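Local coordinates for protein RNA silencing suppressor p19 (Tomato bushy stunt virus, PDB 4J39) that binds short RNA duplexes as a homodimer and probably selects silencing RNAs by length, like a molecular caliper, to suppress RNA silencing in the host, at residues S6-P11 / L65-G70; L35-S40 / L52-T57; W41-V46 / I86-S91. One frame throughout, in Å; residues are numbered along the deposited sequence.

Contact 1: S6-P11 / L65-G70. With SO4 (sulfate ion), chain C; SO4 (sulfate ion), chain E.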
loop_
_atom_site.group_PDB
_atom_site.type_symbol
_atom_site.label_atom_id
_atom_site.label_comp_id
_atom_site.label_asym_id
_atom_site.label_seq_id
_atom_site.Cartn_x
_atom_site.Cartn_y
_atom_site.Cartn_z
ATOM N N SER A 6 -13.285 15.842 -10.024
ATOM C CA SER A 6 -12.340 14.745 -9.869
ATOM C C SER A 6 -11.174 15.146 -8.977
ATOM O O SER A 6 -10.728 16.260 -9.095
ATOM C CB SER A 6 -11.731 14.514 -11.246
ATOM O OG SER A 6 -10.919 13.353 -11.243
ATOM N N PRO A 7 -10.536 14.190 -8.266
ATOM C CA PRO A 7 -9.225 14.481 -7.631
ATOM C C PRO A 7 -8.070 14.569 -8.597
ATOM O O PRO A 7 -6.946 15.026 -8.196
ATOM C CB PRO A 7 -9.074 13.317 -6.647
ATOM C CG PRO A 7 -9.712 12.276 -7.314
ATOM C CD PRO A 7 -10.886 12.769 -8.041
ATOM N N PHE A 8 -8.290 14.161 -9.844
ATOM C CA PHE A 8 -7.238 14.087 -10.860
ATOM C C PHE A 8 -7.076 15.402 -11.631
ATOM O O PHE A 8 -8.078 16.121 -11.924
ATOM C CB PHE A 8 -7.402 12.891 -11.773
ATOM C CG PHE A 8 -7.308 11.601 -11.067
ATOM C CD1 PHE A 8 -8.450 10.826 -10.870
ATOM C CD2 PHE A 8 -6.127 11.077 -10.596
ATOM C CE1 PHE A 8 -8.395 9.656 -10.232
ATOM C CE2 PHE A 8 -6.054 9.973 -9.886
ATOM C CZ PHE A 8 -7.208 9.152 -9.744
ATOM N N LYS A 9 -5.839 15.739 -11.968
ATOM C CA LYS A 9 -5.442 16.931 -12.718
ATOM C C LYS A 9 -5.015 16.700 -14.179
ATOM O O LYS A 9 -4.729 17.594 -14.969
ATOM C CB LYS A 9 -4.304 17.607 -11.953
ATOM C CG LYS A 9 -4.525 17.844 -10.483
ATOM C CD LYS A 9 -3.419 18.632 -9.841
ATOM C CE LYS A 9 -3.194 20.089 -10.361
ATOM N NZ LYS A 9 -1.965 20.664 -9.693
ATOM N N LEU A 10 -5.020 15.439 -14.615
ATOM C CA LEU A 10 -4.706 15.087 -15.948
ATOM C C LEU A 10 -5.821 14.130 -16.443
ATOM O O LEU A 10 -6.384 13.394 -15.665
ATOM C CB LEU A 10 -3.396 14.289 -15.962
ATOM C CG LEU A 10 -2.057 14.937 -15.608
ATOM C CD1 LEU A 10 -0.947 13.928 -15.681
ATOM C CD2 LEU A 10 -1.779 16.238 -16.460
ATOM N N PRO A 11 -6.095 14.174 -17.748
ATOM C CA PRO A 11 -7.167 13.317 -18.290
ATOM C C PRO A 11 -6.858 11.835 -18.304
ATOM O O PRO A 11 -5.655 11.496 -18.265
ATOM C CB PRO A 11 -7.241 13.719 -19.740
ATOM C CG PRO A 11 -6.276 14.744 -19.936
ATOM C CD PRO A 11 -5.539 15.073 -18.751
ATOM N N LEU A 65 3.427 11.914 -11.649
ATOM C CA LEU A 65 3.362 12.310 -10.290
ATOM C C LEU A 65 2.511 13.580 -10.185
ATOM O O LEU A 65 2.009 13.892 -9.104
ATOM C CB LEU A 65 4.784 12.492 -9.848
ATOM C CG LEU A 65 5.499 11.453 -9.047
ATOM C CD1 LEU A 65 4.772 10.276 -8.357
ATOM C CD2 LEU A 65 7.046 11.411 -9.082
ATOM N N GLY A 66 2.337 14.313 -11.304
ATOM C CA GLY A 66 1.492 15.552 -11.292
ATOM C C GLY A 66 0.014 15.217 -11.411
ATOM O O GLY A 66 -0.804 16.117 -11.467
ATOM N N SER A 67 -0.367 13.935 -11.425
ATOM C CA SER A 67 -1.826 13.608 -11.777
ATOM C C SER A 67 -2.785 13.921 -10.635
ATOM O O SER A 67 -4.034 14.057 -10.842
ATOM C CB SER A 67 -1.937 12.156 -12.238
ATOM O OG SER A 67 -1.774 11.350 -11.169
ATOM N N TRP A 68 -2.284 14.078 -9.432
ATOM C CA TRP A 68 -3.002 14.510 -8.267
ATOM C C TRP A 68 -2.113 15.067 -7.216
ATOM O O TRP A 68 -0.942 14.723 -7.150
ATOM C CB TRP A 68 -3.942 13.378 -7.703
ATOM C CG TRP A 68 -3.200 12.151 -7.227
ATOM C CD1 TRP A 68 -2.935 11.036 -7.959
ATOM C CD2 TRP A 68 -2.601 11.987 -5.969
ATOM N NE1 TRP A 68 -2.212 10.143 -7.174
ATOM C CE2 TRP A 68 -1.959 10.700 -5.958
ATOM C CE3 TRP A 68 -2.572 12.732 -4.811
ATOM C CZ2 TRP A 68 -1.276 10.227 -4.799
ATOM C CZ3 TRP A 68 -1.927 12.295 -3.706
ATOM C CH2 TRP A 68 -1.287 11.037 -3.699
ATOM N N THR A 69 -2.662 15.932 -6.347
ATOM C CA THR A 69 -1.928 16.522 -5.240
ATOM C C THR A 69 -2.753 16.383 -3.971
ATOM O O THR A 69 -4.020 16.063 -4.013
ATOM C CB THR A 69 -1.625 17.996 -5.558
ATOM O OG1 THR A 69 -2.920 18.634 -5.574
ATOM C CG2 THR A 69 -0.889 18.255 -6.849
ATOM N N GLY A 70 -2.205 16.655 -2.826
ATOM C CA GLY A 70 -2.958 16.663 -1.560
ATOM C C GLY A 70 -4.151 17.653 -1.680
ATOM O O GLY A 70 -5.318 17.317 -1.247
HETATM S S SO4 C . -13.291 11.840 -13.619
HETATM O O1 SO4 C . -12.161 11.469 -12.673
HETATM O O2 SO4 C . -14.414 12.377 -12.795
HETATM O O3 SO4 C . -13.710 10.682 -14.311
HETATM O O4 SO4 C . -12.770 12.821 -14.474
HETATM S S SO4 E . 1.180 15.545 -2.039
HETATM O O1 SO4 E . 2.415 16.220 -1.619
HETATM O O2 SO4 E . 0.600 14.894 -0.802
HETATM O O3 SO4 E . 0.426 16.585 -2.765
HETATM O O4 SO4 E . 1.388 14.554 -3.084
HETATM O O HOH W 1 -3.007 21.193 -6.970
HETATM O O HOH W 2 0.110 18.486 -10.496
#
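The loop between helices 58-65 and 70-78 of the p19 core is where Phe8, Lys9 and Leu10, from the irregular N-terminal part of the chain, meet Ser67, Trp68 and Thr69. It illustrates how two segments without regular structure can be joined by one direct backbone bond, backed by packing and bridging water. Lys9 N donates to Ser67 O over 2.7 Å, almost straight at the hydrogen (167°). The same oxygen lies at the edge of the Phe8 ring and receives a CA-H...O contact from Phe8 CA, 3.2 Å from Ser67 O. Phe8 CE2 comes within 3.8 Å of Trp68 CD1, the two rings set obliquely with their planes at 76°. Leu10 brings CD1 to 4.0 Å from Ser67 CB, while Ser67 OG turns to a hydrogen bond with Glu39 of strand 36-43.

The outer side is wet. Lys9 crosses Thr69 with CD against the methyl CG2, and a bend at chi3 (63°) then turns CE and NZ toward two waters, one shared with Thr69 OG1 and one that donates to Gly66 O. Thr69 also caps the start of helix 70-78, where Gly70 N donates to a sulfate, probably from the crystallisation liquor. At the far end an ST turn lies in the N-terminal loop: Ser6 OG accepts from Phe8 N at 3.1 Å and donates to O1 of a second sulfate at 2.7 Å.

Contact 2: L35-S40 / L52-T57. With nucleotides of chain B.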
loop_
_atom_site.group_PDB
_atom_site.type_symbol
_atom_site.label_atom_id
_atom_site.label_comp_id
_atom_site.label_asym_id
_atom_site.label_seq_id
_atom_site.Cartn_x
_atom_site.Cartn_y
_atom_site.Cartn_z
ATOM N N LEU A 35 1.904 -0.206 -21.253
ATOM C CA LEU A 35 1.731 1.201 -21.716
ATOM C C LEU A 35 1.791 2.186 -20.574
ATOM O O LEU A 35 2.252 3.293 -20.723
ATOM C CB LEU A 35 0.436 1.344 -22.538
ATOM C CG LEU A 35 0.451 0.670 -23.898
ATOM C CD1 LEU A 35 -1.019 0.627 -24.350
ATOM C CD2 LEU A 35 1.399 1.357 -24.982
ATOM N N GLY A 36 1.332 1.768 -19.411
ATOM C CA GLY A 36 1.320 2.620 -18.228
ATOM C C GLY A 36 0.839 1.950 -16.985
ATOM O O GLY A 36 0.966 0.694 -16.833
ATOM N N PHE A 37 0.130 2.697 -16.130
ATOM C CA PHE A 37 -0.236 2.172 -14.822
ATOM C C PHE A 37 -1.699 2.640 -14.579
ATOM O O PHE A 37 -2.153 3.593 -15.256
ATOM C CB PHE A 37 0.711 2.636 -13.727
ATOM C CG PHE A 37 0.627 4.109 -13.428
ATOM C CD1 PHE A 37 -0.200 4.593 -12.428
ATOM C CD2 PHE A 37 1.453 5.055 -14.144
ATOM C CE1 PHE A 37 -0.290 5.931 -12.084
ATOM C CE2 PHE A 37 1.340 6.372 -13.828
ATOM C CZ PHE A 37 0.463 6.819 -12.792
ATOM N N LYS A 38 -2.363 1.959 -13.658
ATOM C CA LYS A 38 -3.659 2.422 -13.244
ATOM C C LYS A 38 -3.650 2.917 -11.819
ATOM O O LYS A 38 -3.043 2.306 -10.903
ATOM C CB LYS A 38 -4.645 1.234 -13.395
ATOM C CG LYS A 38 -5.045 0.625 -14.743
ATOM C CD LYS A 38 -6.008 -0.606 -14.637
ATOM C CE LYS A 38 -5.302 -1.934 -14.584
ATOM N NZ LYS A 38 -4.677 -2.241 -15.906
ATOM N N GLU A 39 -4.484 3.962 -11.473
ATOM C CA GLU A 39 -4.552 4.397 -10.148
ATOM C C GLU A 39 -6.013 4.845 -9.947
ATOM O O GLU A 39 -6.693 5.070 -10.970
ATOM C CB GLU A 39 -3.617 5.644 -9.812
ATOM C CG GLU A 39 -3.809 6.907 -10.696
ATOM C CD GLU A 39 -2.840 8.081 -10.433
ATOM O OE1 GLU A 39 -2.908 8.954 -11.293
ATOM O OE2 GLU A 39 -2.138 8.005 -9.407
ATOM N N SER A 40 -6.395 4.889 -8.725
ATOM C CA SER A 40 -7.758 5.294 -8.326
ATOM C C SER A 40 -7.857 5.905 -6.957
ATOM O O SER A 40 -7.063 5.643 -6.057
ATOM C CB SER A 40 -8.659 4.053 -8.473
ATOM O OG SER A 40 -8.347 3.168 -7.478
ATOM N N LEU A 52 -2.664 5.968 -16.930
ATOM C CA LEU A 52 -1.746 7.048 -17.355
ATOM C C LEU A 52 -0.508 6.339 -17.997
ATOM O O LEU A 52 -0.011 5.355 -17.423
ATOM C CB LEU A 52 -1.326 7.873 -16.208
ATOM C CG LEU A 52 -2.422 8.839 -15.631
ATOM C CD1 LEU A 52 -1.936 9.434 -14.313
ATOM C CD2 LEU A 52 -2.947 9.783 -16.684
ATOM N N ARG A 53 -0.047 6.924 -19.105
ATOM C CA ARG A 53 1.128 6.375 -19.862
ATOM C C ARG A 53 2.320 6.656 -19.063
ATOM O O ARG A 53 2.510 7.758 -18.540
ATOM C CB ARG A 53 1.215 6.965 -21.277
ATOM C CG ARG A 53 -0.093 6.869 -22.034
ATOM C CD ARG A 53 -0.525 5.405 -22.040
ATOM N NE ARG A 53 -1.870 5.242 -22.674
ATOM C CZ ARG A 53 -2.047 5.029 -23.945
ATOM N NH1 ARG A 53 -3.254 4.923 -24.481
ATOM N NH2 ARG A 53 -0.947 4.753 -24.724
ATOM N N TYR A 54 3.262 5.716 -19.086
ATOM C CA TYR A 54 4.388 5.816 -18.224
ATOM C C TYR A 54 5.504 4.991 -18.848
ATOM O O TYR A 54 5.318 3.815 -19.116
ATOM C CB TYR A 54 4.180 5.409 -16.762
ATOM C CG TYR A 54 5.461 5.436 -15.925
ATOM C CD1 TYR A 54 6.175 6.629 -15.693
ATOM C CD2 TYR A 54 5.929 4.251 -15.303
ATOM C CE1 TYR A 54 7.305 6.626 -14.954
ATOM C CE2 TYR A 54 7.053 4.262 -14.506
ATOM C CZ TYR A 54 7.779 5.446 -14.372
ATOM O OH TYR A 54 8.936 5.358 -13.582
ATOM N N ASP A 55 6.660 5.604 -19.071
ATOM C CA ASP A 55 7.710 4.901 -19.875
ATOM C C ASP A 55 9.023 4.772 -19.116
ATOM O O ASP A 55 10.079 4.466 -19.745
ATOM C CB ASP A 55 7.975 5.575 -21.227
ATOM C CG ASP A 55 8.668 6.943 -21.088
ATOM O OD1 ASP A 55 9.055 7.402 -19.967
ATOM O OD2 ASP A 55 8.908 7.535 -22.194
ATOM N N ARG A 56 8.979 5.070 -17.815
ATOM C CA ARG A 56 10.043 4.868 -16.876
ATOM C C ARG A 56 11.198 5.780 -17.060
ATOM O O ARG A 56 12.259 5.439 -16.644
ATOM C CB ARG A 56 10.578 3.418 -16.957
ATOM C CG ARG A 56 9.615 2.312 -16.672
ATOM C CD ARG A 56 10.533 1.153 -16.256
ATOM N NE ARG A 56 9.880 -0.140 -16.397
ATOM C CZ ARG A 56 10.471 -1.329 -16.167
ATOM N NH1 ARG A 56 11.755 -1.415 -15.799
ATOM N NH2 ARG A 56 9.758 -2.449 -16.314
ATOM N N THR A 57 10.987 6.916 -17.707
ATOM C CA THR A 57 11.967 7.987 -17.776
ATOM C C THR A 57 11.706 8.964 -16.670
ATOM O O THR A 57 10.543 9.025 -16.057
ATOM C CB THR A 57 11.895 8.700 -19.133
ATOM O OG1 THR A 57 10.577 9.395 -19.246
ATOM C CG2 THR A 57 12.135 7.728 -20.309
ATOM O OP3 C B 1 -3.120 -3.237 -17.597
ATOM P P C B 1 -2.562 -3.103 -18.968
ATOM O OP1 C B 1 -1.336 -2.270 -18.887
ATOM O OP2 C B 1 -2.508 -4.461 -19.656
ATOM O "O5'" C B 1 -3.595 -2.148 -19.724
ATOM C "C5'" C B 1 -5.007 -2.450 -19.632
ATOM C "C4'" C B 1 -5.897 -1.545 -20.474
ATOM O "O4'" C B 1 -5.875 -1.899 -21.887
ATOM C "C3'" C B 1 -7.331 -1.655 -20.072
ATOM O "O3'" C B 1 -7.576 -0.876 -18.904
ATOM C "C2'" C B 1 -8.043 -1.186 -21.357
ATOM O "O2'" C B 1 -7.982 0.226 -21.622
ATOM C "C1'" C B 1 -7.218 -1.945 -22.371
ATOM N N1 C B 1 -7.615 -3.434 -22.582
ATOM C C2 C B 1 -8.744 -3.744 -23.320
ATOM O O2 C B 1 -9.402 -2.825 -23.779
ATOM N N3 C B 1 -9.090 -5.075 -23.544
ATOM C C4 C B 1 -8.331 -6.043 -23.014
ATOM N N4 C B 1 -8.683 -7.334 -23.249
ATOM C C5 C B 1 -7.166 -5.748 -22.242
ATOM C C6 C B 1 -6.863 -4.433 -22.049
#
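Phe37 and Leu52 face each other as an antiparallel hydrogen-bonded pair, and their side chains lie alongside, pointing the same way. Here the packing is tight. Phe37 N donates to Leu52 O and Leu52 N returns a bond to Phe37 O, each 3.0 Å long. With chi1 at 68°, CG of Phe37 sits between its own N and carbonyl carbon, which lays CZ 3.9 Å from Leu52 CD1 and sets Tyr54 CB at the ring's edge, 3.8 Å from Phe37 CD2. Leu52 CD1 also presses on Glu39 OE1 at 3.2 Å, a carboxylate bound by Ser67, Tyr90 and Lys119. This is the open end of the beta hairpin of strands 36-43 and 46-53, the turn being at the other end. Gly36 lets the strands close in, its CA only 3.1 Å from Leu52 O.

Toward the partly exposed end the fit is looser. Tyr54 N still reaches Leu35 O at 3.1 Å, but beyond it Leu35 lays CD1 over one face of the Arg53 guanidinium, 4.1 Å from NH2. Of that group, NE donates to Glu13 O and NH2 forms a salt bridge with Glu19.

Contact 3: W41-V46 / I86-S91. With nucleotides of chain B; nucleotides of chain D.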
loop_
_atom_site.group_PDB
_atom_site.type_symbol
_atom_site.label_atom_id
_atom_site.label_comp_id
_atom_site.label_asym_id
_atom_site.label_seq_id
_atom_site.Cartn_x
_atom_site.Cartn_y
_atom_site.Cartn_z
ATOM N N TRP A 41 -8.837 6.808 -6.766
ATOM C CA TRP A 41 -9.165 7.387 -5.530
ATOM C C TRP A 41 -10.680 7.178 -5.265
ATOM O O TRP A 41 -11.473 7.400 -6.184
ATOM C CB TRP A 41 -8.956 8.834 -5.493
ATOM C CG TRP A 41 -7.517 9.364 -5.094
ATOM C CD1 TRP A 41 -6.565 9.831 -5.915
ATOM C CD2 TRP A 41 -7.014 9.420 -3.787
ATOM N NE1 TRP A 41 -5.495 10.194 -5.188
ATOM C CE2 TRP A 41 -5.698 9.917 -3.872
ATOM C CE3 TRP A 41 -7.496 9.044 -2.557
ATOM C CZ2 TRP A 41 -4.959 10.067 -2.772
ATOM C CZ3 TRP A 41 -6.707 9.152 -1.443
ATOM C CH2 TRP A 41 -5.429 9.706 -1.585
ATOM N N GLY A 42 -10.947 6.640 -4.096
ATOM C CA GLY A 42 -12.301 6.336 -3.615
ATOM C C GLY A 42 -12.585 7.114 -2.358
ATOM O O GLY A 42 -11.785 7.138 -1.407
ATOM N N PHE A 43 -13.801 7.739 -2.321
ATOM C CA PHE A 43 -14.328 8.475 -1.191
ATOM C C PHE A 43 -15.752 8.032 -0.896
ATOM O O PHE A 43 -16.641 8.258 -1.724
ATOM C CB PHE A 43 -14.294 9.984 -1.368
ATOM C CG PHE A 43 -13.020 10.514 -2.026
ATOM C CD1 PHE A 43 -13.048 11.031 -3.295
ATOM C CD2 PHE A 43 -11.822 10.471 -1.333
ATOM C CE1 PHE A 43 -11.856 11.459 -3.955
ATOM C CE2 PHE A 43 -10.617 10.928 -1.948
ATOM C CZ PHE A 43 -10.643 11.448 -3.219
ATOM N N GLY A 44 -15.921 7.330 0.199
ATOM C CA GLY A 44 -17.173 6.560 0.437
ATOM C C GLY A 44 -17.473 5.657 -0.734
ATOM O O GLY A 44 -16.629 4.791 -1.094
ATOM N N LYS A 45 -18.622 5.883 -1.400
ATOM C CA LYS A 45 -19.046 5.029 -2.511
ATOM C C LYS A 45 -18.485 5.433 -3.893
ATOM O O LYS A 45 -18.640 4.678 -4.878
ATOM C CB LYS A 45 -20.640 4.965 -2.614
ATOM C CG LYS A 45 -21.314 4.548 -1.389
ATOM C CD LYS A 45 -22.764 4.024 -1.791
ATOM C CE LYS A 45 -23.608 3.479 -0.618
ATOM N NZ LYS A 45 -24.758 2.558 -1.228
ATOM N N VAL A 46 -17.865 6.601 -4.005
ATOM C CA VAL A 46 -17.621 7.188 -5.283
ATOM C C VAL A 46 -16.133 6.897 -5.598
ATOM O O VAL A 46 -15.314 7.084 -4.688
ATOM C CB VAL A 46 -17.841 8.680 -5.216
ATOM C CG1 VAL A 46 -17.620 9.357 -6.595
ATOM C CG2 VAL A 46 -19.321 8.983 -4.715
ATOM N N ILE A 86 -16.000 9.030 6.566
ATOM C CA ILE A 86 -16.190 8.046 5.497
ATOM C C ILE A 86 -14.830 7.380 5.167
ATOM O O ILE A 86 -13.790 7.926 5.521
ATOM C CB ILE A 86 -16.687 8.757 4.211
ATOM C CG1 ILE A 86 -15.719 9.843 3.683
ATOM C CG2 ILE A 86 -18.093 9.366 4.493
ATOM C CD1 ILE A 86 -16.228 10.592 2.412
ATOM N N GLY A 87 -14.890 6.277 4.435
ATOM C CA GLY A 87 -13.676 5.555 4.066
ATOM C C GLY A 87 -13.056 6.167 2.836
ATOM O O GLY A 87 -13.712 6.426 1.829
ATOM N N CYS A 88 -11.746 6.294 2.853
ATOM C CA CYS A 88 -11.018 6.836 1.709
ATOM C C CYS A 88 -9.866 5.938 1.312
ATOM O O CYS A 88 -9.289 5.332 2.209
ATOM C CB CYS A 88 -10.338 8.148 2.030
ATOM S SG CYS A 88 -11.511 9.501 2.535
ATOM N N THR A 89 -9.685 5.752 0.014
ATOM C CA THR A 89 -8.739 4.772 -0.501
ATOM C C THR A 89 -8.039 5.196 -1.755
ATOM O O THR A 89 -8.664 5.657 -2.746
ATOM C CB THR A 89 -9.411 3.381 -0.796
ATOM O OG1 THR A 89 -10.020 2.863 0.355
ATOM C CG2 THR A 89 -8.425 2.351 -1.142
ATOM N N TYR A 90 -6.686 5.045 -1.769
ATOM C CA TYR A 90 -5.947 5.252 -2.997
ATOM C C TYR A 90 -5.380 3.884 -3.425
ATOM O O TYR A 90 -4.925 3.120 -2.534
ATOM C CB TYR A 90 -4.749 6.242 -2.755
ATOM C CG TYR A 90 -3.890 6.330 -3.965
ATOM C CD1 TYR A 90 -4.278 6.948 -5.165
ATOM C CD2 TYR A 90 -2.635 5.692 -3.989
ATOM C CE1 TYR A 90 -3.494 7.076 -6.251
ATOM C CE2 TYR A 90 -1.819 5.711 -5.102
ATOM C CZ TYR A 90 -2.202 6.371 -6.266
ATOM O OH TYR A 90 -1.449 6.479 -7.370
ATOM N N SER A 91 -5.471 3.533 -4.671
ATOM C CA SER A 91 -4.839 2.331 -5.215
ATOM C C SER A 91 -4.046 2.611 -6.422
ATOM O O SER A 91 -4.408 3.438 -7.246
ATOM C CB SER A 91 -5.917 1.395 -5.592
ATOM O OG SER A 91 -5.494 0.038 -5.405
ATOM P P G B 13 -10.846 2.185 9.111
ATOM O OP1 G B 13 -10.109 3.298 9.811
ATOM O OP2 G B 13 -11.034 0.877 9.768
ATOM O "O5'" G B 13 -12.291 2.760 8.725
ATOM C "C5'" G B 13 -12.404 4.025 8.117
ATOM C "C4'" G B 13 -13.836 4.299 7.724
ATOM O "O4'" G B 13 -14.176 3.387 6.679
ATOM C "C3'" G B 13 -14.933 4.033 8.778
ATOM O "O3'" G B 13 -15.007 5.160 9.661
ATOM C "C2'" G B 13 -16.160 3.899 7.905
ATOM O "O2'" G B 13 -16.596 5.108 7.363
ATOM C "C1'" G B 13 -15.556 3.046 6.805
ATOM N N9 G B 13 -15.631 1.617 7.007
ATOM C C8 G B 13 -14.669 0.760 7.431
ATOM N N7 G B 13 -15.053 -0.507 7.471
ATOM C C5 G B 13 -16.394 -0.438 7.114
ATOM C C6 G B 13 -17.420 -1.471 7.028
ATOM O O6 G B 13 -17.312 -2.680 7.213
ATOM N N1 G B 13 -18.707 -0.984 6.639
ATOM C C2 G B 13 -19.002 0.331 6.413
ATOM N N2 G B 13 -20.297 0.611 6.090
ATOM N N3 G B 13 -18.075 1.323 6.511
ATOM C C4 G B 13 -16.774 0.850 6.835
ATOM P P A D 8 -25.569 -3.649 1.742
ATOM O OP1 A D 8 -26.645 -3.401 0.768
ATOM O OP2 A D 8 -25.031 -5.015 1.634
ATOM O "O5'" A D 8 -24.404 -2.529 1.506
ATOM C "C5'" A D 8 -24.697 -1.137 1.665
ATOM C "C4'" A D 8 -23.500 -0.235 1.647
ATOM O "O4'" A D 8 -22.770 -0.251 2.901
ATOM C "C3'" A D 8 -22.465 -0.616 0.597
ATOM O "O3'" A D 8 -22.962 -0.237 -0.681
ATOM C "C2'" A D 8 -21.263 0.170 1.102
ATOM O "O2'" A D 8 -21.339 1.582 0.989
ATOM C "C1'" A D 8 -21.377 -0.188 2.575
ATOM N N9 A D 8 -20.626 -1.422 2.902
ATOM C C8 A D 8 -21.055 -2.723 2.991
ATOM N N7 A D 8 -20.102 -3.568 3.292
ATOM C C5 A D 8 -18.953 -2.799 3.462
ATOM C C6 A D 8 -17.598 -3.113 3.821
ATOM N N6 A D 8 -17.075 -4.363 4.068
ATOM N N1 A D 8 -16.721 -2.061 3.832
ATOM C C2 A D 8 -17.208 -0.840 3.559
ATOM N N3 A D 8 -18.427 -0.450 3.202
ATOM C C4 A D 8 -19.274 -1.474 3.181
HETATM O O HOH W 3 -13.785 4.627 -0.587
#
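Tyr90 sends its CG away from the backbone N (chi1 173°), whereas Trp41 keeps CG beside its own N (chi1 -87°), and these two choices lay the tyrosine over the indole. The residues form a non-hydrogen-bonded antiparallel pair of strands 36-43 and 87-94, central among the four strands that one subunit contributes. Tyr90 CB stands 3.6 Å above the centroid of the Trp41 six-membered ring, only 7° off its normal, a CH-pi contact. Tyr90 CD1 lies over the same face, offset toward the NE1-CE2 bond, 3.5 Å from Trp41 NE1, and the hydroxyl reaches Glu39. Two pairs along, on the same side of the sheet and likewise under helices 70-78 and 108-124, Cys88 SG meets the Phe43 ring at its edge, 4.0 Å from CD2.

Between them Gly42 and Thr89 exchange backbone bonds: Gly42 N to Thr89 O is 2.8 Å, and Thr89 N to Gly42 O is 2.9 Å. The ladder ends where a type II' turn begins, with Gly44 N donating to Gly87 O at 2.9 Å and a water donating to the carbonyls of both glycines.

The face of Gly42 and Thr89 looks to the RNA. Gly87 CA lies 3.4 Å from O4' of G13 of chain B, and Lys45 NZ makes a weak bond to O3' of A8 of chain D. Meeting sugars rather than base edges here is consistent with binding that does not depend on sequence.

How the contacts relate
Contacts 2 and 3 belong to one sheet and share strand 36-43, which has 46-53 along one edge and 87-94 along the other; contact 2 samples the first near one end, contact 3 the second near the other, on opposite sides of the chain's centre. Contact 1 lies over the face that carries Trp41 and Tyr90, and joins loops with one backbone bond and bridging waters where the sheet contacts use regular ladders. Contact 2 is the most buried; contact 3 is part core and part RNA-binding surface; contact 1 runs from buried aromatics to solvent. The Glu39 carboxylate links all three, while Trp68 of contact 1 meets Trp41 edge-to-face.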